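Local coordinates for protein FACT-Spt16 (Cicer arietinum, PDB 5CE6) that probably binds histones H3-H4 as the N-terminal, aminopeptidase-like domain of a subunit of the FACT histone chaperone complex, at residues Tyr67-Ala72 and Gly380-Glu385; Gly158-Glu163 and Asp186-Phe191. One frame throughout, in Å; residues are numbered along the deposited sequence. Where two conformers were deposited one is given.

Contact 1. Residues Tyr67-Ala72 and Gly380-Glu385; sequences YLKSTA and GIEFRE. With ACT (acetate ion), chain B.
Tyr-67 lays one face of its ring against Phe-383: the CB of Phe-383 sits 3.8 Å from the centroid of the Tyr-67 ring, 15° off the ring normal, a CH-pi contact nearest the hydroxyl end. That hydroxyl is hydrogen-bonded to the carbonyl of Cys-266. With an alanine here, the CB of Phe-383 would probably lose the surface it packs on, and the Cys-266 carbonyl its phenolic partner. At the N-cap, the backbone N of Leu-68 donates to O of an acetate, probably from the crystallisation liquor, at 2.8 Å. Lys-69 starts with CG anti to its N (chi1 -166°), then bends at its last two torsions to bring NZ 2.7 Å from OE2 of Glu-382, a salt bridge on the syn lone pair. A water donates to the other oxygen, OE1, and accepts a weak bond from NZ. One turn on, Ala-72 CB touches both Ile-381 CG2 and Glu-382 CG, each 3.8 Å from it. The contact joins the start of helix 69-78, in the N-terminal lobe, to the loop between strands 376-378 and 403-414 of the M24 peptidase-like lobe, with Phe-195 of helix 188-196 against Ala-72 and Glu-382, and strand 309-319 touching Tyr-67 and Phe-383 at Cys-310.

Contact 2. Residues Gly158-Glu163 and Asp186-Phe191; sequences GHIARE and DVANGF
His-159 and Asp-186 pair as neighbours on parallel strands, and the backbone bond that follows runs from Val-187 N to His-159 O, 2.9 Å long. The same oxygen takes a CA-H...O contact from Asp-186.

The carboxylate of Asp-186 does the rest of the polar work through OD1. CG stands anti to the backbone N (chi1 -175°), which brings OD1 between the two segments. There Ala-161 N donates to Asp-186 OD1 at 3.3 Å and Ala-188 N donates to it at 3.0 Å, arriving from opposite faces of the carboxylate plane. A water also donates to OD1 and accepts from Arg-162 N, so the turn after the strand is tied to Asp-186 twice.

Apolar contacts flank these bonds. Val-187 CG1 presses on Gly-158 CA at 3.6 Å, where a CB on that glycine would clash. Ile-160 crosses Phe-191 at about a right angle, its CG1 4.0 Å from CD2 of the Phe-191 ring, while Ile-160 CG2 lies 4.3 Å from Ala-188 CB. The Phe-191 ring also meets Trp-48 edge-to-face.

Strand 156-159 ends in an inverse gamma turn centred on Ile-160 and a type I turn from Ile-160 to Glu-163. Asp-186 begins an Asx turn, its OD1 bonded to Ala-188 N, that leads into helix 188-196. With helix 168-179 between them, strands 156-159 and 183-186 form a beta-alpha-beta crossover at the edge of the N-terminal lobe's mixed sheet.

In the fold
The two contacts meet at the start of helix 69-78, their centres 12 Å apart. Glu-163 of contact 2 reaches the helix's first turn, its OE1 3.0 Å from Ser-70 OG in a probable hydrogen bond. Lys-69 links them too: its CE packs 3.5 Å from Ala-188 O, while its NZ is paired with Glu-382 of the other lobe. Contact 2 lies wholly within the N-terminal lobe, its centre about 16 Å from the centre of the chain; contact 1, its centre about 6 Å from that of the chain, bridges the two lobes. The acetate at contact 1 is also bound by Arg-305. The potassium ion, held by Ala-295, Ser-420 and Asn-422, involves residues of neither contact.

Contact 1. Residues Tyr67-Ala72 and Gly380-Glu385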
loop_
_atom_site.group_PDB
_atom_site.type_symbol
_atom_site.label_atom_id
_atom_site.label_comp_id
_atom_site.label_asym_id
_atom_site.label_seq_id
_atom_site.Cartn_x
_atom_site.Cartn_y
_atom_site.Cartn_z
ATOM N N TYR A 67 5.216 6.253 -1.225
ATOM C CA TYR A 67 4.176 6.362 -0.209
ATOM C C TYR A 67 4.832 6.709 1.109
ATOM O O TYR A 67 5.875 6.148 1.453
ATOM C CB TYR A 67 3.405 5.050 -0.078
ATOM C CG TYR A 67 2.426 4.830 -1.204
ATOM C CD1 TYR A 67 2.871 4.462 -2.464
ATOM C CD2 TYR A 67 1.063 4.996 -1.010
ATOM C CE1 TYR A 67 1.986 4.268 -3.502
ATOM C CE2 TYR A 67 0.167 4.816 -2.046
ATOM C CZ TYR A 67 0.638 4.440 -3.291
ATOM O OH TYR A 67 -0.237 4.256 -4.340
ATOM N N LEU A 68 4.241 7.654 1.835
ATOM C CA LEU A 68 4.760 8.008 3.143
ATOM C C LEU A 68 3.727 7.751 4.205
ATOM O O LEU A 68 2.568 8.145 4.070
ATOM C CB LEU A 68 5.160 9.479 3.198
ATOM C CG LEU A 68 6.350 9.912 2.357
ATOM C CD1 LEU A 68 6.633 11.387 2.604
ATOM C CD2 LEU A 68 7.557 9.065 2.707
ATOM N N LYS A 69 4.156 7.092 5.272
ATOM C CA LYS A 69 3.301 6.899 6.422
ATOM C C LYS A 69 2.866 8.249 7.012
ATOM O O LYS A 69 1.767 8.378 7.531
ATOM C CB LYS A 69 4.029 6.055 7.463
ATOM C CG LYS A 69 3.135 5.503 8.550
ATOM C CD LYS A 69 3.875 4.495 9.420
ATOM C CE LYS A 69 3.339 3.074 9.230
ATOM N NZ LYS A 69 3.727 2.455 7.923
ATOM N N SER A 70 3.725 9.257 6.937
ATOM C CA SER A 70 3.351 10.569 7.458
ATOM C C SER A 70 2.222 11.164 6.624
ATOM O O SER A 70 1.289 11.768 7.159
ATOM C CB SER A 70 4.553 11.505 7.442
ATOM O OG SER A 70 5.128 11.525 6.153
ATOM N N THR A 71 2.315 10.999 5.306
ATOM C CA THR A 71 1.254 11.459 4.417
ATOM C C THR A 71 -0.042 10.722 4.732
ATOM O O THR A 71 -1.117 11.319 4.804
ATOM C CB THR A 71 1.633 11.263 2.948
ATOM O OG1 THR A 71 2.708 12.156 2.623
ATOM C CG2 THR A 71 0.446 11.568 2.041
ATOM N N ALA A 72 0.076 9.421 4.952
ATOM C CA ALA A 72 -1.083 8.616 5.312
ATOM C C ALA A 72 -1.785 9.117 6.575
ATOM O O ALA A 72 -3.015 9.121 6.643
ATOM C CB ALA A 72 -0.683 7.153 5.456
ATOM N N GLY A 380 -4.027 -0.113 2.389
ATOM C CA GLY A 380 -5.045 0.870 2.749
ATOM C C GLY A 380 -4.687 2.193 2.108
ATOM O O GLY A 380 -4.459 2.272 0.896
ATOM N N ILE A 381 -4.612 3.252 2.911
ATOM C CA ILE A 381 -4.063 4.500 2.404
ATOM C C ILE A 381 -2.649 4.294 1.844
ATOM O O ILE A 381 -2.301 4.819 0.781
ATOM C CB ILE A 381 -4.081 5.585 3.491
ATOM C CG1 ILE A 381 -5.504 5.756 4.005
ATOM C CG2 ILE A 381 -3.539 6.890 2.942
ATOM C CD1 ILE A 381 -5.646 6.792 5.145
ATOM N N GLU A 382 -1.833 3.543 2.574
ATOM C CA GLU A 382 -0.533 3.115 2.078
ATOM C C GLU A 382 -0.717 1.914 1.170
ATOM O O GLU A 382 -1.463 0.985 1.491
ATOM C CB GLU A 382 0.370 2.705 3.239
ATOM C CG GLU A 382 0.589 3.795 4.297
ATOM C CD GLU A 382 1.159 3.223 5.566
ATOM O OE1 GLU A 382 0.374 2.703 6.396
ATOM O OE2 GLU A 382 2.394 3.249 5.713
ATOM N N PHE A 383 -0.017 1.901 0.044
ATOM C CA PHE A 383 -0.084 0.723 -0.810
ATOM C C PHE A 383 0.513 -0.509 -0.120
ATOM O O PHE A 383 0.040 -1.647 -0.287
ATOM C CB PHE A 383 0.628 0.979 -2.138
ATOM C CG PHE A 383 0.506 -0.169 -3.079
ATOM C CD1 PHE A 383 -0.689 -0.394 -3.757
ATOM C CD2 PHE A 383 1.564 -1.041 -3.255
ATOM C CE1 PHE A 383 -0.828 -1.494 -4.595
ATOM C CE2 PHE A 383 1.442 -2.129 -4.095
ATOM C CZ PHE A 383 0.253 -2.350 -4.772
ATOM N N ARG A 384 1.566 -0.276 0.655
ATOM C CA ARG A 384 2.236 -1.341 1.356
ATOM C C ARG A 384 2.318 -1.038 2.853
ATOM O O ARG A 384 3.079 -0.166 3.281
ATOM C CB ARG A 384 3.632 -1.491 0.757
ATOM C CG ARG A 384 4.380 -2.711 1.141
ATOM C CD ARG A 384 5.643 -2.793 0.300
ATOM N NE ARG A 384 6.527 -3.830 0.796
ATOM C CZ ARG A 384 6.474 -5.093 0.394
ATOM N NH1 ARG A 384 5.581 -5.453 -0.521
ATOM N NH2 ARG A 384 7.313 -5.987 0.900
ATOM N N GLU A 385 1.514 -1.748 3.639
ATOM C CA GLU A 385 1.596 -1.677 5.093
ATOM C C GLU A 385 2.646 -2.678 5.589
ATOM O O GLU A 385 2.376 -3.871 5.746
ATOM C CB GLU A 385 0.220 -1.929 5.714
ATOM C CG GLU A 385 -0.814 -0.899 5.241
ATOM C CD GLU A 385 -2.199 -1.102 5.828
ATOM O OE1 GLU A 385 -2.422 -2.107 6.541
ATOM O OE2 GLU A 385 -3.074 -0.255 5.563
HETATM C C ACT B . 0.752 8.364 0.629
HETATM O O ACT B . 1.940 8.746 0.573
HETATM O OXT ACT B . 0.022 8.686 -0.338
HETATM C CH3 ACT B . 0.240 7.575 1.797
HETATM O O HOH W 1 1.024 0.738 8.061
#

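Contact 2. Residues Gly158-Glu163 and Asp186-Phe191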
loop_
_atom_site.group_PDB
_atom_site.type_symbol
_atom_site.label_atom_id
_atom_site.label_comp_id
_atom_site.label_asym_id
_atom_site.label_seq_id
_atom_site.Cartn_x
_atom_site.Cartn_y
_atom_site.Cartn_z
ATOM N N GLY A 158 8.346 10.567 19.580
ATOM C CA GLY A 158 8.215 9.528 18.579
ATOM C C GLY A 158 8.201 10.120 17.186
ATOM O O GLY A 158 7.614 11.178 16.958
ATOM N N HIS A 159 8.874 9.454 16.255
ATOM C CA HIS A 159 8.798 9.841 14.853
ATOM C C HIS A 159 8.836 8.595 13.990
ATOM O O HIS A 159 9.124 7.506 14.480
ATOM C CB HIS A 159 9.926 10.801 14.474
ATOM C CG HIS A 159 11.294 10.214 14.602
ATOM N ND1 HIS A 159 12.305 10.478 13.697
ATOM C CD2 HIS A 159 11.833 9.386 15.528
ATOM C CE1 HIS A 159 13.397 9.832 14.058
ATOM N NE2 HIS A 159 13.138 9.157 15.167
ATOM N N ILE A 160 8.519 8.753 12.711
ATOM C CA ILE A 160 8.590 7.636 11.783
ATOM C C ILE A 160 10.031 7.611 11.291
ATOM O O ILE A 160 10.370 8.244 10.293
ATOM C CB ILE A 160 7.589 7.812 10.634
ATOM C CG1 ILE A 160 6.179 7.998 11.215
ATOM C CG2 ILE A 160 7.632 6.622 9.701
ATOM C CD1 ILE A 160 5.149 8.513 10.228
ATOM N N ALA A 161 10.880 6.908 12.034
ATOM C CA ALA A 161 12.331 7.057 11.898
ATOM C C ALA A 161 12.865 6.674 10.519
ATOM O O ALA A 161 13.864 7.228 10.060
ATOM C CB ALA A 161 13.048 6.270 12.988
ATOM N N ARG A 162 12.200 5.731 9.862
ATOM C CA ARG A 162 12.682 5.214 8.584
ATOM C C ARG A 162 12.465 6.185 7.426
ATOM O O ARG A 162 13.019 6.000 6.338
ATOM C CB ARG A 162 12.039 3.860 8.269
ATOM N N GLU A 163 11.669 7.226 7.652
ATOM C CA GLU A 163 11.440 8.220 6.609
ATOM C C GLU A 163 12.644 9.136 6.441
ATOM O O GLU A 163 13.173 9.673 7.415
ATOM C CB GLU A 163 10.186 9.046 6.905
ATOM C CG GLU A 163 8.934 8.232 6.827
ATOM C CD GLU A 163 7.667 9.057 6.808
ATOM O OE1 GLU A 163 7.736 10.302 6.941
ATOM O OE2 GLU A 163 6.594 8.440 6.655
ATOM N N ASP A 186 11.236 5.370 17.301
ATOM C CA ASP A 186 10.502 5.013 16.097
ATOM C C ASP A 186 9.099 4.603 16.521
ATOM O O ASP A 186 8.933 3.786 17.428
ATOM C CB ASP A 186 11.201 3.862 15.361
ATOM C CG ASP A 186 10.552 3.525 14.026
ATOM O OD1 ASP A 186 9.681 4.285 13.556
ATOM O OD2 ASP A 186 10.928 2.494 13.430
ATOM N N VAL A 187 8.088 5.190 15.888
ATOM C CA VAL A 187 6.707 4.837 16.194
ATOM C C VAL A 187 5.959 4.301 14.974
ATOM O O VAL A 187 4.732 4.279 14.953
ATOM C CB VAL A 187 5.928 6.015 16.826
ATOM C CG1 VAL A 187 6.515 6.368 18.164
ATOM C CG2 VAL A 187 5.928 7.231 15.909
ATOM N N ALA A 188 6.698 3.858 13.961
ATOM C CA ALA A 188 6.056 3.331 12.757
ATOM C C ALA A 188 5.094 2.184 13.083
ATOM O O ALA A 188 4.029 2.058 12.473
ATOM C CB ALA A 188 7.093 2.897 11.737
ATOM N N ASN A 189 5.467 1.364 14.061
ATOM C CA ASN A 189 4.652 0.224 14.455
ATOM C C ASN A 189 3.368 0.662 15.138
ATOM O O ASN A 189 2.374 -0.068 15.143
ATOM C CB ASN A 189 5.444 -0.721 15.362
ATOM C CG ASN A 189 6.590 -1.400 14.637
ATOM O OD1 ASN A 189 6.582 -1.508 13.414
ATOM N ND2 ASN A 189 7.582 -1.863 15.391
ATOM N N GLY A 190 3.383 1.855 15.719
ATOM C CA GLY A 190 2.182 2.375 16.341
ATOM C C GLY A 190 1.184 2.758 15.268
ATOM O O GLY A 190 0.011 2.378 15.325
ATOM N N PHE A 191 1.649 3.526 14.289
ATOM C CA PHE A 191 0.792 3.903 13.169
ATOM C C PHE A 191 0.296 2.686 12.386
ATOM O O PHE A 191 -0.861 2.651 11.961
ATOM C CB PHE A 191 1.512 4.891 12.255
ATOM C CG PHE A 191 1.627 6.262 12.840
ATOM C CD1 PHE A 191 0.484 6.968 13.199
ATOM C CD2 PHE A 191 2.867 6.843 13.050
ATOM C CE1 PHE A 191 0.576 8.241 13.744
ATOM C CE2 PHE A 191 2.970 8.113 13.597
ATOM C CZ PHE A 191 1.822 8.814 13.941
HETATM O O HOH W 2 10.069 3.862 10.780
#